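Local atomic coordinates of cobalamin biosynthesis protein (cbiD) (Archaeoglobus fulgidus, PDB entry 1SR8), a protein that probably catalyses the S-adenosylmethionine-dependent methylation of cobalt-precorrin-5B at C-1, giving cobalt-precorrin-6A in the anaerobic route to cobalamin. Residues A[129-134]-A[181-186]; A[120-125]-A[158-163]; A[41-46]-A[188-193]; A[68-73]-A[136-141]; A[86-91]-A[103-108]. All blocks are in the same frame, centred on the assembly; numbering follows the deposited sequence.

How the interactions relate
The five contacts lie within the CbiD family region. Interaction 3 brings together the most distant segments in sequence, and the segments of the other four all fall between its two. Along the chain, interaction 5 closes before interactions 1 and 2 open, while those two interleave. Interactions 2 and 5, with centres about 11 Å apart, meet at neighbouring strands 155-159 and 105-111 of the six-stranded sheet, where E107 pairs with R120. Helix 133-149 serves interactions 1 and 4, and Q138 of interaction 4 reaches T46 of interaction 3. Segment 181-186 touches all four other contacts, so this loop joins the sheet, helix 133-149 and the start of helix 44-57.

Interaction 1 of 5, residues A[129-134]-A[181-186]; sequences KAVSRS and ISILGT
A single beta bridge, V131 with I183, joins the lead-in to helix 133-149 to the loop that follows strand 180-181. A130 O accepts from I183 N at 2.9 Å, the donor lying in the carbonyl plane. One residue on, S132 N gives to I183 O, also at 2.9 Å and nearly along the C=O axis, so I183 is gripped through both its backbone polar groups. The V131 and I183 side chains run side by side and point the same way. V131 CG1 sits anti to its own backbone N (chi1 -176°), which places it 4.1 Å from I183 CB; F118 of strand 115-118 packs against both residues. The segments run in nearly the same direction, their end-to-end lines 16° apart, and the bridge stops where the helix begins. S132 is the N-cap: its OG accepts from A135 N and also meets a water at 2.7 Å. That water takes the N-H of G185 at 3.1 Å, carrying the link two residues beyond I183. S132 OG also lies against the backbone of L184, 3.4 Å from L184 CA. Within the first helical turn, S134 CB rests against G185 O at 3.3 Å.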
# COMPACT_ATOMS: atom_id res chain seq x y z
N LYS A 129 14.01 -0.36 -14.54
CA LYS A 129 13.52 -1.17 -13.43
C LYS A 129 12.09 -0.80 -13.04
O LYS A 129 11.75 0.38 -12.94
CB LYS A 129 14.45 -1.04 -12.22
CG LYS A 129 15.75 -1.84 -12.35
CD LYS A 129 15.48 -3.35 -12.24
CE LYS A 129 16.76 -4.19 -12.38
NZ LYS A 129 16.49 -5.63 -12.10
N ALA A 130 11.25 -1.82 -12.84
CA ALA A 130 9.85 -1.63 -12.48
C ALA A 130 9.61 -1.21 -11.02
O ALA A 130 9.11 -1.99 -10.22
CB ALA A 130 9.07 -2.91 -12.80
N VAL A 131 9.97 0.03 -10.71
CA VAL A 131 9.79 0.61 -9.37
C VAL A 131 8.92 1.86 -9.55
O VAL A 131 9.33 2.81 -10.20
CB VAL A 131 11.15 1.03 -8.76
CG1 VAL A 131 10.95 1.53 -7.34
CG2 VAL A 131 12.13 -0.14 -8.79
N SER A 132 7.72 1.86 -8.98
CA SER A 132 6.83 3.00 -9.13
C SER A 132 7.42 4.28 -8.54
O SER A 132 8.38 4.24 -7.77
CB SER A 132 5.47 2.72 -8.49
OG SER A 132 5.55 2.83 -7.08
N ARG A 133 6.83 5.41 -8.92
CA ARG A 133 7.28 6.72 -8.45
C ARG A 133 7.24 6.79 -6.93
O ARG A 133 8.22 7.18 -6.30
CB ARG A 133 6.40 7.82 -9.05
CG ARG A 133 6.56 9.21 -8.42
CD ARG A 133 5.71 10.23 -9.18
NE ARG A 133 5.75 11.58 -8.62
CZ ARG A 133 5.13 11.95 -7.50
NH1 ARG A 133 4.43 11.07 -6.81
NH2 ARG A 133 5.18 13.22 -7.11
N SER A 134 6.10 6.40 -6.35
CA SER A 134 5.91 6.42 -4.90
C SER A 134 6.97 5.60 -4.19
O SER A 134 7.58 6.06 -3.22
CB SER A 134 4.54 5.88 -4.54
OG SER A 134 3.52 6.67 -5.11
N ILE A 181 9.36 -9.00 -10.26
CA ILE A 181 8.19 -8.28 -9.78
C ILE A 181 8.40 -6.77 -9.80
O ILE A 181 9.50 -6.27 -10.04
CB ILE A 181 7.85 -8.67 -8.33
CG1 ILE A 181 9.02 -8.34 -7.40
CG2 ILE A 181 7.56 -10.15 -8.26
CD1 ILE A 181 8.69 -8.45 -5.93
N SER A 182 7.32 -6.04 -9.53
CA SER A 182 7.34 -4.58 -9.46
C SER A 182 7.50 -4.19 -7.99
O SER A 182 7.15 -4.94 -7.08
CB SER A 182 6.03 -4.00 -9.98
OG SER A 182 5.68 -4.51 -11.25
N ILE A 183 8.07 -3.02 -7.75
CA ILE A 183 8.21 -2.51 -6.40
C ILE A 183 7.31 -1.29 -6.41
O ILE A 183 7.55 -0.33 -7.14
CB ILE A 183 9.66 -2.12 -6.10
CG1 ILE A 183 10.53 -3.38 -6.15
CG2 ILE A 183 9.76 -1.46 -4.74
CD1 ILE A 183 11.99 -3.15 -5.83
N LEU A 184 6.25 -1.33 -5.60
CA LEU A 184 5.29 -0.25 -5.58
C LEU A 184 4.64 -0.02 -4.22
O LEU A 184 4.98 -0.66 -3.23
CB LEU A 184 4.23 -0.53 -6.64
CG LEU A 184 3.61 -1.93 -6.57
CD1 LEU A 184 2.49 -1.93 -5.54
CD2 LEU A 184 3.07 -2.32 -7.94
N GLY A 185 3.70 0.92 -4.19
CA GLY A 185 2.99 1.23 -2.97
C GLY A 185 2.74 2.72 -2.84
O GLY A 185 3.65 3.47 -2.51
N THR A 186 1.50 3.14 -3.09
CA THR A 186 1.15 4.55 -3.02
C THR A 186 1.14 5.12 -1.61
O THR A 186 1.49 6.27 -1.42
CB THR A 186 -0.22 4.83 -3.68
OG1 THR A 186 -1.18 3.86 -3.22
CG2 THR A 186 -0.11 4.78 -5.20
O HOH W 1 2.92 2.86 -6.52

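Interaction 2 of 5, residues A[120-125]-A[158-163]; sequences RGVGVK and ISVPDG
R120 starts with CG lodged between its backbone N and carbonyl carbon (chi1 66°) and then runs extended to NE, carrying its side chain past S159 and across P161. S159 CB comes over one face of the guanidinium, 3.7 Å from R120 NH1, while P161 CG approaches R120 NH2 obliquely at 3.6 Å. The charged end has its strongest partner beyond these segments: R120 NH2 forms a salt bridge with E107 OE1 of strand 105-111. A water bound to S159 OG at 3.0 Å also accepts from R120 N, and weakly from R120 NH1. Here strand 155-159 ends and passes into a type I beta turn, V160 to G163, which leads into helix 163-168. The turn is tied to the start of strand 121-125 by a straight bond, V160 N to R120 O, 2.8 Å with 172° at the hydrogen. G121 then slips under the turn, its CA making a CA-H...O contact with V160 O at 3.1 Å. A side chain on G121 would run into that carbonyl, and one on G163 would strike G121 O, so two glycines allow this close approach. Beyond them V122 CG2 meets V160 CG2 at 4.0 Å, the two valines crossing at about a right angle.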
# COMPACT_ATOMS: atom_id res chain seq x y z
N ARG A 120 18.52 -8.72 -9.21
CA ARG A 120 17.71 -9.87 -9.62
C ARG A 120 16.35 -9.91 -8.94
O ARG A 120 16.23 -9.52 -7.78
CB ARG A 120 18.46 -11.17 -9.30
CG ARG A 120 18.63 -11.42 -7.81
CD ARG A 120 19.13 -12.82 -7.52
NE ARG A 120 19.16 -13.09 -6.08
CZ ARG A 120 19.89 -12.40 -5.20
NH1 ARG A 120 20.67 -11.40 -5.60
NH2 ARG A 120 19.85 -12.72 -3.91
N GLY A 121 15.35 -10.39 -9.66
CA GLY A 121 14.01 -10.51 -9.11
C GLY A 121 13.14 -9.29 -9.30
O GLY A 121 11.93 -9.35 -9.08
N VAL A 122 13.76 -8.17 -9.68
CA VAL A 122 13.04 -6.92 -9.93
C VAL A 122 12.84 -6.81 -11.44
O VAL A 122 13.81 -6.71 -12.19
CB VAL A 122 13.84 -5.69 -9.42
CG1 VAL A 122 13.05 -4.40 -9.66
CG2 VAL A 122 14.14 -5.85 -7.93
N GLY A 123 11.58 -6.83 -11.87
CA GLY A 123 11.28 -6.75 -13.29
C GLY A 123 11.79 -5.52 -14.01
O GLY A 123 12.09 -4.50 -13.40
N VAL A 124 11.88 -5.63 -15.33
CA VAL A 124 12.34 -4.53 -16.17
C VAL A 124 11.29 -4.25 -17.24
O VAL A 124 10.75 -5.18 -17.84
CB VAL A 124 13.69 -4.86 -16.85
CG1 VAL A 124 13.99 -3.85 -17.93
CG2 VAL A 124 14.80 -4.87 -15.81
N LYS A 125 11.00 -2.97 -17.46
CA LYS A 125 10.02 -2.55 -18.46
C LYS A 125 10.62 -1.39 -19.23
O LYS A 125 11.08 -0.43 -18.64
CB LYS A 125 8.74 -2.09 -17.77
CG LYS A 125 7.64 -1.62 -18.70
CD LYS A 125 6.40 -1.27 -17.90
CE LYS A 125 5.24 -0.90 -18.80
NZ LYS A 125 3.92 -0.91 -18.06
N ILE A 158 19.10 -3.53 -4.05
CA ILE A 158 17.93 -4.23 -3.53
C ILE A 158 17.55 -5.33 -4.51
O ILE A 158 17.40 -5.09 -5.71
CB ILE A 158 16.75 -3.24 -3.35
CG1 ILE A 158 17.16 -2.12 -2.39
CG2 ILE A 158 15.51 -3.99 -2.89
CD1 ILE A 158 16.16 -0.98 -2.29
N SER A 159 17.40 -6.56 -4.00
CA SER A 159 17.05 -7.70 -4.84
C SER A 159 15.93 -8.54 -4.26
O SER A 159 15.65 -8.49 -3.06
CB SER A 159 18.27 -8.62 -5.04
OG SER A 159 19.33 -7.93 -5.67
N VAL A 160 15.31 -9.33 -5.13
CA VAL A 160 14.22 -10.22 -4.74
C VAL A 160 14.54 -11.63 -5.28
O VAL A 160 14.23 -11.97 -6.42
CB VAL A 160 12.88 -9.72 -5.32
CG1 VAL A 160 11.73 -10.53 -4.76
CG2 VAL A 160 12.71 -8.24 -5.00
N PRO A 161 15.19 -12.46 -4.45
CA PRO A 161 15.59 -13.84 -4.77
C PRO A 161 14.60 -14.67 -5.58
O PRO A 161 14.99 -15.34 -6.53
CB PRO A 161 15.88 -14.43 -3.40
CG PRO A 161 16.47 -13.26 -2.67
CD PRO A 161 15.54 -12.13 -3.05
N ASP A 162 13.32 -14.64 -5.20
CA ASP A 162 12.31 -15.43 -5.92
C ASP A 162 11.43 -14.54 -6.77
O ASP A 162 10.34 -14.95 -7.17
CB ASP A 162 11.43 -16.22 -4.95
CG ASP A 162 12.22 -17.16 -4.08
OD1 ASP A 162 13.01 -17.98 -4.61
OD2 ASP A 162 12.06 -17.09 -2.84
N GLY A 163 11.90 -13.34 -7.05
CA GLY A 163 11.12 -12.41 -7.82
C GLY A 163 10.78 -12.84 -9.22
O GLY A 163 9.64 -12.67 -9.67
O HOH W 2 21.22 -9.16 -7.60

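Interaction 3 of 5, residues A[41-46]-A[188-193]; sequences GITTGT and GFVEPW
T43 lies against the G188-F189 peptide with every side-chain atom in use. Its CB stands 3.9 Å from G188 O. From there OG1, set between the backbone N and the carbonyl carbon (chi1 56°), turns back to accept from T46 N at 3.1 Å, the capping bond of helix 44-57. The methyl CG2 goes the other way, 3.4 Å from F189 O and on towards V190 CG2. Meanwhile T43 N gives its hydrogen to G188 O at 3.2 Å, approaching from above the carbonyl plane. The same oxygen takes a second, shorter bond from T46 OG1, 2.7 Å and in the carbonyl plane on a lone pair, so two donors hold this buried carbonyl from different directions. T46 OG1 in turn accepts from Q138 NE2. An alanine in place of T43 would remove both OG1 and CG2, and would probably leave T46 N without its cap and open a gap beside F189 O. G188 itself has a positive phi, and a side chain there would press on T46 OG1. Alongside, G41 and V190 form an antiparallel hydrogen-bonded pair: G41 N to V190 O is 3.0 Å, and V190 N to G41 O is 2.9 Å. V190 CG2 then reaches I42 O at 3.4 Å. F189, in a non-hydrogen-bonded pair with I42, turns its side chain off to pack on I6, T70 and V74. The whole is a strand-to-helix junction with a threonine N-cap, in which the edge strand 189-190 of a small antiparallel sheet meets strand 36-42 just as helix 44-57 begins.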
# COMPACT_ATOMS: atom_id res chain seq x y z
N GLY A 41 -0.83 -4.59 5.84
CA GLY A 41 0.49 -5.13 5.56
C GLY A 41 1.40 -4.01 5.11
O GLY A 41 1.03 -2.83 5.20
N ILE A 42 2.60 -4.36 4.64
CA ILE A 42 3.54 -3.36 4.13
C ILE A 42 3.75 -3.69 2.67
O ILE A 42 3.77 -4.87 2.28
CB ILE A 42 4.91 -3.40 4.86
CG1 ILE A 42 5.48 -4.83 4.84
CG2 ILE A 42 4.76 -2.85 6.27
CD1 ILE A 42 6.93 -4.93 5.30
N THR A 43 3.88 -2.66 1.84
CA THR A 43 4.08 -2.86 0.41
C THR A 43 5.50 -3.32 0.07
O THR A 43 6.39 -3.30 0.92
CB THR A 43 3.85 -1.55 -0.35
OG1 THR A 43 4.72 -0.55 0.20
CG2 THR A 43 2.42 -1.10 -0.24
N THR A 44 5.69 -3.73 -1.18
CA THR A 44 7.00 -4.13 -1.68
C THR A 44 7.93 -2.90 -1.55
O THR A 44 9.13 -3.03 -1.30
CB THR A 44 6.90 -4.55 -3.16
OG1 THR A 44 6.01 -3.66 -3.84
CG2 THR A 44 6.35 -5.95 -3.29
N GLY A 45 7.35 -1.72 -1.72
CA GLY A 45 8.12 -0.49 -1.60
C GLY A 45 8.60 -0.29 -0.18
O GLY A 45 9.76 0.08 0.05
N THR A 46 7.73 -0.54 0.79
CA THR A 46 8.12 -0.37 2.19
C THR A 46 9.08 -1.47 2.63
O THR A 46 9.97 -1.23 3.44
CB THR A 46 6.90 -0.39 3.11
OG1 THR A 46 6.08 0.76 2.84
CG2 THR A 46 7.34 -0.37 4.56
N GLY A 188 2.30 3.03 1.19
CA GLY A 188 3.34 2.34 1.93
C GLY A 188 2.73 1.14 2.65
O GLY A 188 3.44 0.26 3.13
N PHE A 189 1.41 1.09 2.69
CA PHE A 189 0.70 0.01 3.38
C PHE A 189 -0.14 -0.81 2.42
O PHE A 189 -0.53 -0.33 1.35
CB PHE A 189 -0.22 0.59 4.47
CG PHE A 189 0.51 1.35 5.55
CD1 PHE A 189 0.77 0.75 6.77
CD2 PHE A 189 0.93 2.65 5.34
CE1 PHE A 189 1.43 1.45 7.78
CE2 PHE A 189 1.60 3.36 6.33
CZ PHE A 189 1.85 2.76 7.56
N VAL A 190 -0.40 -2.06 2.82
CA VAL A 190 -1.22 -2.96 2.02
C VAL A 190 -2.61 -3.02 2.67
O VAL A 190 -2.74 -3.39 3.83
CB VAL A 190 -0.62 -4.39 1.98
CG1 VAL A 190 -1.60 -5.37 1.37
CG2 VAL A 190 0.65 -4.38 1.15
N GLU A 191 -3.64 -2.62 1.92
CA GLU A 191 -5.01 -2.64 2.43
C GLU A 191 -5.42 -4.11 2.49
O GLU A 191 -5.36 -4.81 1.47
CB GLU A 191 -5.92 -1.85 1.48
CG GLU A 191 -7.34 -1.66 1.99
CD GLU A 191 -7.44 -0.65 3.14
OE1 GLU A 191 -6.40 -0.26 3.71
OE2 GLU A 191 -8.58 -0.25 3.47
N PRO A 192 -5.86 -4.60 3.67
CA PRO A 192 -6.28 -5.99 3.89
C PRO A 192 -7.62 -6.39 3.29
O PRO A 192 -8.58 -6.71 4.01
CB PRO A 192 -6.27 -6.12 5.41
CG PRO A 192 -6.76 -4.77 5.82
CD PRO A 192 -6.00 -3.82 4.92
N TRP A 193 -7.68 -6.42 1.97
CA TRP A 193 -8.89 -6.77 1.27
C TRP A 193 -9.42 -8.18 1.51
O TRP A 193 -8.77 -9.17 1.17
CB TRP A 193 -8.70 -6.53 -0.23
CG TRP A 193 -8.73 -5.07 -0.56
CD1 TRP A 193 -7.76 -4.35 -1.20
CD2 TRP A 193 -9.78 -4.14 -0.24
NE1 TRP A 193 -8.14 -3.03 -1.30
CE2 TRP A 193 -9.37 -2.87 -0.72
CE3 TRP A 193 -11.02 -4.25 0.41
CZ2 TRP A 193 -10.17 -1.73 -0.57
CZ3 TRP A 193 -11.81 -3.11 0.56
CH2 TRP A 193 -11.38 -1.87 0.07

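Interaction 4 of 5, residues A[68-73]-A[136-141]; sequences VSTPAG and KLQILE
The backbones meet most closely at T70 and Q138, with CA atoms 6.1 Å apart, where the loop after strand 63-68 passes helix 133-149. Q138 reaches out from the helix with CG anti to its backbone N (chi1 178°) and the chain extended beyond, which carries the amide to the loop. Its NE2 gives a hydrogen to S69 O at 3.1 Å; the bond is nearly straight, 168° at the hydrogen, and uses a lone pair in the carbonyl plane, with the oxygen only 5° out of the amide plane. A second partner of NE2 is T46 OG1 of helix 44-57, so one amide nitrogen ties helix 133-149 both to the loop and to helix 44-57. P71 crosses Q138 obliquely, its CD 3.7 Å from Q138 CD. P71 belongs to a type I beta turn, T70 to G73, closed by G73 N on T70 O, that reverses the chain between strands 63-68 and 76-83. A leucine in place of Q138 would have no amide to offer and would probably leave S69 O and T46 OG1 without this shared donor. T70 lies beside Q138, CG2 3.8 Å from Q138 NE2, while its OG1 bonds to V74 O. One helical turn on from Q138, E141 also extends to the loop, its OE2 3.4 Å from S69 OG. A water gives to T70 O at 2.7 Å and more weakly to E141 OE2.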
# COMPACT_ATOMS: atom_id res chain seq x y z
N VAL A 68 11.02 2.93 9.06
CA VAL A 68 11.06 3.55 7.75
C VAL A 68 9.89 4.50 7.55
O VAL A 68 8.80 4.28 8.09
CB VAL A 68 11.05 2.50 6.62
CG1 VAL A 68 12.35 1.72 6.62
CG2 VAL A 68 9.88 1.56 6.80
N SER A 69 10.12 5.57 6.80
CA SER A 69 9.07 6.52 6.52
C SER A 69 8.26 5.93 5.36
O SER A 69 8.75 5.07 4.64
CB SER A 69 9.66 7.88 6.13
OG SER A 69 10.56 7.77 5.04
N THR A 70 7.01 6.38 5.22
CA THR A 70 6.13 5.88 4.15
C THR A 70 5.54 7.08 3.44
O THR A 70 5.53 8.19 3.98
CB THR A 70 4.96 5.05 4.71
OG1 THR A 70 4.17 5.86 5.58
CG2 THR A 70 5.46 3.84 5.48
N PRO A 71 5.02 6.87 2.22
CA PRO A 71 4.42 7.97 1.46
C PRO A 71 3.25 8.61 2.22
O PRO A 71 3.03 9.81 2.13
CB PRO A 71 3.96 7.28 0.17
CG PRO A 71 4.97 6.19 -0.00
CD PRO A 71 5.06 5.65 1.40
N ALA A 72 2.52 7.79 2.98
CA ALA A 72 1.37 8.25 3.77
C ALA A 72 1.81 9.12 4.94
O ALA A 72 0.98 9.77 5.57
CB ALA A 72 0.56 7.06 4.27
N GLY A 73 3.10 9.13 5.23
CA GLY A 73 3.60 9.95 6.32
C GLY A 73 3.61 9.26 7.67
O GLY A 73 3.85 9.91 8.70
N LYS A 136 9.84 4.57 -5.37
CA LYS A 136 11.16 5.12 -5.60
C LYS A 136 11.48 6.29 -4.68
O LYS A 136 12.57 6.35 -4.10
CB LYS A 136 11.30 5.55 -7.06
CG LYS A 136 12.70 6.03 -7.42
CD LYS A 136 13.74 4.94 -7.16
CE LYS A 136 15.12 5.39 -7.61
NZ LYS A 136 15.14 5.77 -9.07
N LEU A 137 10.53 7.21 -4.53
CA LEU A 137 10.78 8.36 -3.66
C LEU A 137 10.91 7.92 -2.21
O LEU A 137 11.71 8.46 -1.46
CB LEU A 137 9.66 9.39 -3.79
CG LEU A 137 9.58 10.11 -5.15
CD1 LEU A 137 8.42 11.11 -5.13
CD2 LEU A 137 10.91 10.80 -5.44
N GLN A 138 10.12 6.91 -1.83
CA GLN A 138 10.13 6.37 -0.47
C GLN A 138 11.47 5.76 -0.15
O GLN A 138 12.05 6.04 0.89
CB GLN A 138 9.04 5.31 -0.30
CG GLN A 138 9.04 4.69 1.09
CD GLN A 138 8.06 3.53 1.20
OE1 GLN A 138 7.65 2.95 0.19
NE2 GLN A 138 7.69 3.18 2.44
N ILE A 139 11.95 4.90 -1.06
CA ILE A 139 13.23 4.23 -0.86
C ILE A 139 14.35 5.26 -0.78
O ILE A 139 15.18 5.20 0.13
CB ILE A 139 13.51 3.25 -2.01
CG1 ILE A 139 12.43 2.16 -2.03
CG2 ILE A 139 14.89 2.61 -1.82
CD1 ILE A 139 12.56 1.18 -3.17
N LEU A 140 14.37 6.21 -1.70
CA LEU A 140 15.41 7.25 -1.70
C LEU A 140 15.39 8.04 -0.42
O LEU A 140 16.43 8.38 0.12
CB LEU A 140 15.22 8.22 -2.85
CG LEU A 140 15.81 7.81 -4.20
CD1 LEU A 140 15.46 8.88 -5.24
CD2 LEU A 140 17.33 7.63 -4.05
N GLU A 141 14.19 8.34 0.05
CA GLU A 141 14.01 9.11 1.27
C GLU A 141 14.67 8.39 2.46
O GLU A 141 15.42 8.98 3.23
CB GLU A 141 12.52 9.31 1.54
CG GLU A 141 12.27 10.21 2.71
CD GLU A 141 10.80 10.44 2.97
OE1 GLU A 141 10.51 11.33 3.79
OE2 GLU A 141 9.95 9.74 2.38
O HOH W 3 6.87 10.54 3.57

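Interaction 5 of 5, residues A[86-91]-A[103-108]; sequences FARVRK and GIIFEA
A87 and A108 exchange backbone hydrogen bonds, and V89 and F106 do the same, so all eight N and O atoms of these four residues are satisfied across the strand pair. The shortest of these is F106 N to V89 O, 2.7 Å. Past the last bridge the pairing continues: K91 N gives to I104 O at 3.0 Å, and K91 O takes the N-H of G103 at 2.6 Å. Strands 86-90 and 105-111 are antiparallel neighbours in the six-stranded mixed sheet; their segments 86-90 and 105-108 run 159° apart. A87, V89, F106 and A108 share one face; F106 and A108 meet helix 44-57 there. The other face carries R88, R90, I105 and E107. R88 NH1 forms a salt bridge with E107 OE2 at 2.7 Å, the oxygen at the edge of the guanidinium although the two planes stand 74° apart. The other oxygen, E107 OE1, pairs with R120, so both carboxylate oxygens hold an arginine, which probably favours the ionised form of E107. The edge of the F86 ring also meets E107 OE2. R90 bends at chi3 (-66°), which turns its NH1 back to give to G103 O at 2.7 Å. I105 lies between the two arginines: CG2 is centred over one face of the R88 guanidinium, and CD1 over one face of R90's, 3.5 Å from R90 CZ. Farther along, K91 NZ is held by D99 and T101.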
# COMPACT_ATOMS: atom_id res chain seq x y z
N PHE A 86 24.37 -6.51 5.05
CA PHE A 86 23.44 -7.38 4.34
C PHE A 86 22.14 -7.45 5.11
O PHE A 86 22.15 -7.54 6.34
CB PHE A 86 24.02 -8.78 4.19
CG PHE A 86 23.12 -9.73 3.45
CD1 PHE A 86 23.01 -9.67 2.07
CD2 PHE A 86 22.37 -10.67 4.15
CE1 PHE A 86 22.16 -10.54 1.39
CE2 PHE A 86 21.51 -11.54 3.48
CZ PHE A 86 21.41 -11.47 2.10
N ALA A 87 21.01 -7.42 4.41
CA ALA A 87 19.71 -7.50 5.06
C ALA A 87 18.72 -8.35 4.28
O ALA A 87 18.77 -8.42 3.06
CB ALA A 87 19.13 -6.10 5.28
N ARG A 88 17.83 -9.00 5.01
CA ARG A 88 16.82 -9.87 4.44
C ARG A 88 15.52 -9.47 5.13
O ARG A 88 15.44 -9.50 6.36
CB ARG A 88 17.19 -11.31 4.77
CG ARG A 88 16.36 -12.36 4.09
CD ARG A 88 16.73 -13.76 4.58
NE ARG A 88 15.99 -14.79 3.84
CZ ARG A 88 16.25 -15.15 2.59
NH1 ARG A 88 17.25 -14.57 1.92
NH2 ARG A 88 15.50 -16.08 1.99
N VAL A 89 14.51 -9.09 4.35
CA VAL A 89 13.23 -8.68 4.93
C VAL A 89 12.08 -9.31 4.17
O VAL A 89 12.05 -9.31 2.95
CB VAL A 89 13.05 -7.15 4.88
CG1 VAL A 89 11.80 -6.75 5.64
CG2 VAL A 89 14.27 -6.45 5.46
N ARG A 90 11.12 -9.86 4.91
CA ARG A 90 9.98 -10.52 4.28
C ARG A 90 8.77 -9.58 4.31
O ARG A 90 8.48 -8.96 5.33
CB ARG A 90 9.66 -11.82 5.04
CG ARG A 90 8.72 -12.79 4.31
CD ARG A 90 8.43 -14.04 5.18
NE ARG A 90 9.61 -14.88 5.41
CZ ARG A 90 10.15 -15.69 4.51
NH1 ARG A 90 9.62 -15.79 3.29
NH2 ARG A 90 11.22 -16.41 4.81
N LYS A 91 8.09 -9.47 3.18
CA LYS A 91 6.91 -8.64 3.11
C LYS A 91 5.72 -9.38 3.73
O LYS A 91 5.58 -10.60 3.56
CB LYS A 91 6.55 -8.32 1.66
CG LYS A 91 5.10 -7.91 1.52
CD LYS A 91 4.69 -7.61 0.10
CE LYS A 91 3.19 -7.37 0.07
NZ LYS A 91 2.67 -7.09 -1.29
N GLY A 103 4.79 -12.59 2.01
CA GLY A 103 5.87 -13.49 2.36
C GLY A 103 7.10 -13.48 1.45
O GLY A 103 8.06 -14.19 1.71
N ILE A 104 7.08 -12.67 0.39
CA ILE A 104 8.22 -12.61 -0.52
C ILE A 104 9.43 -11.92 0.14
O ILE A 104 9.29 -10.90 0.82
CB ILE A 104 7.84 -11.89 -1.83
CG1 ILE A 104 8.69 -12.44 -2.97
CG2 ILE A 104 8.04 -10.39 -1.70
CD1 ILE A 104 8.12 -12.17 -4.33
N ILE A 105 10.62 -12.49 -0.06
CA ILE A 105 11.83 -11.93 0.53
C ILE A 105 12.51 -10.83 -0.29
O ILE A 105 12.64 -10.93 -1.51
CB ILE A 105 12.88 -13.02 0.78
CG1 ILE A 105 12.43 -13.94 1.92
CG2 ILE A 105 14.22 -12.38 1.13
CD1 ILE A 105 12.42 -13.28 3.27
N PHE A 106 12.94 -9.80 0.41
CA PHE A 106 13.67 -8.68 -0.18
C PHE A 106 15.06 -8.67 0.43
O PHE A 106 15.21 -8.75 1.65
CB PHE A 106 12.99 -7.34 0.13
CG PHE A 106 11.96 -6.93 -0.88
CD1 PHE A 106 12.27 -5.97 -1.84
CD2 PHE A 106 10.71 -7.52 -0.90
CE1 PHE A 106 11.33 -5.61 -2.81
CE2 PHE A 106 9.77 -7.17 -1.86
CZ PHE A 106 10.08 -6.22 -2.81
N GLU A 107 16.08 -8.60 -0.42
CA GLU A 107 17.45 -8.56 0.07
C GLU A 107 18.09 -7.24 -0.32
O GLU A 107 17.86 -6.74 -1.43
CB GLU A 107 18.29 -9.71 -0.50
CG GLU A 107 17.74 -11.09 -0.26
CD GLU A 107 18.76 -12.17 -0.58
OE1 GLU A 107 19.49 -12.01 -1.58
OE2 GLU A 107 18.83 -13.17 0.16
N ALA A 108 18.88 -6.69 0.59
CA ALA A 108 19.59 -5.44 0.37
C ALA A 108 21.05 -5.63 0.73
O ALA A 108 21.37 -6.18 1.79
CB ALA A 108 18.98 -4.32 1.21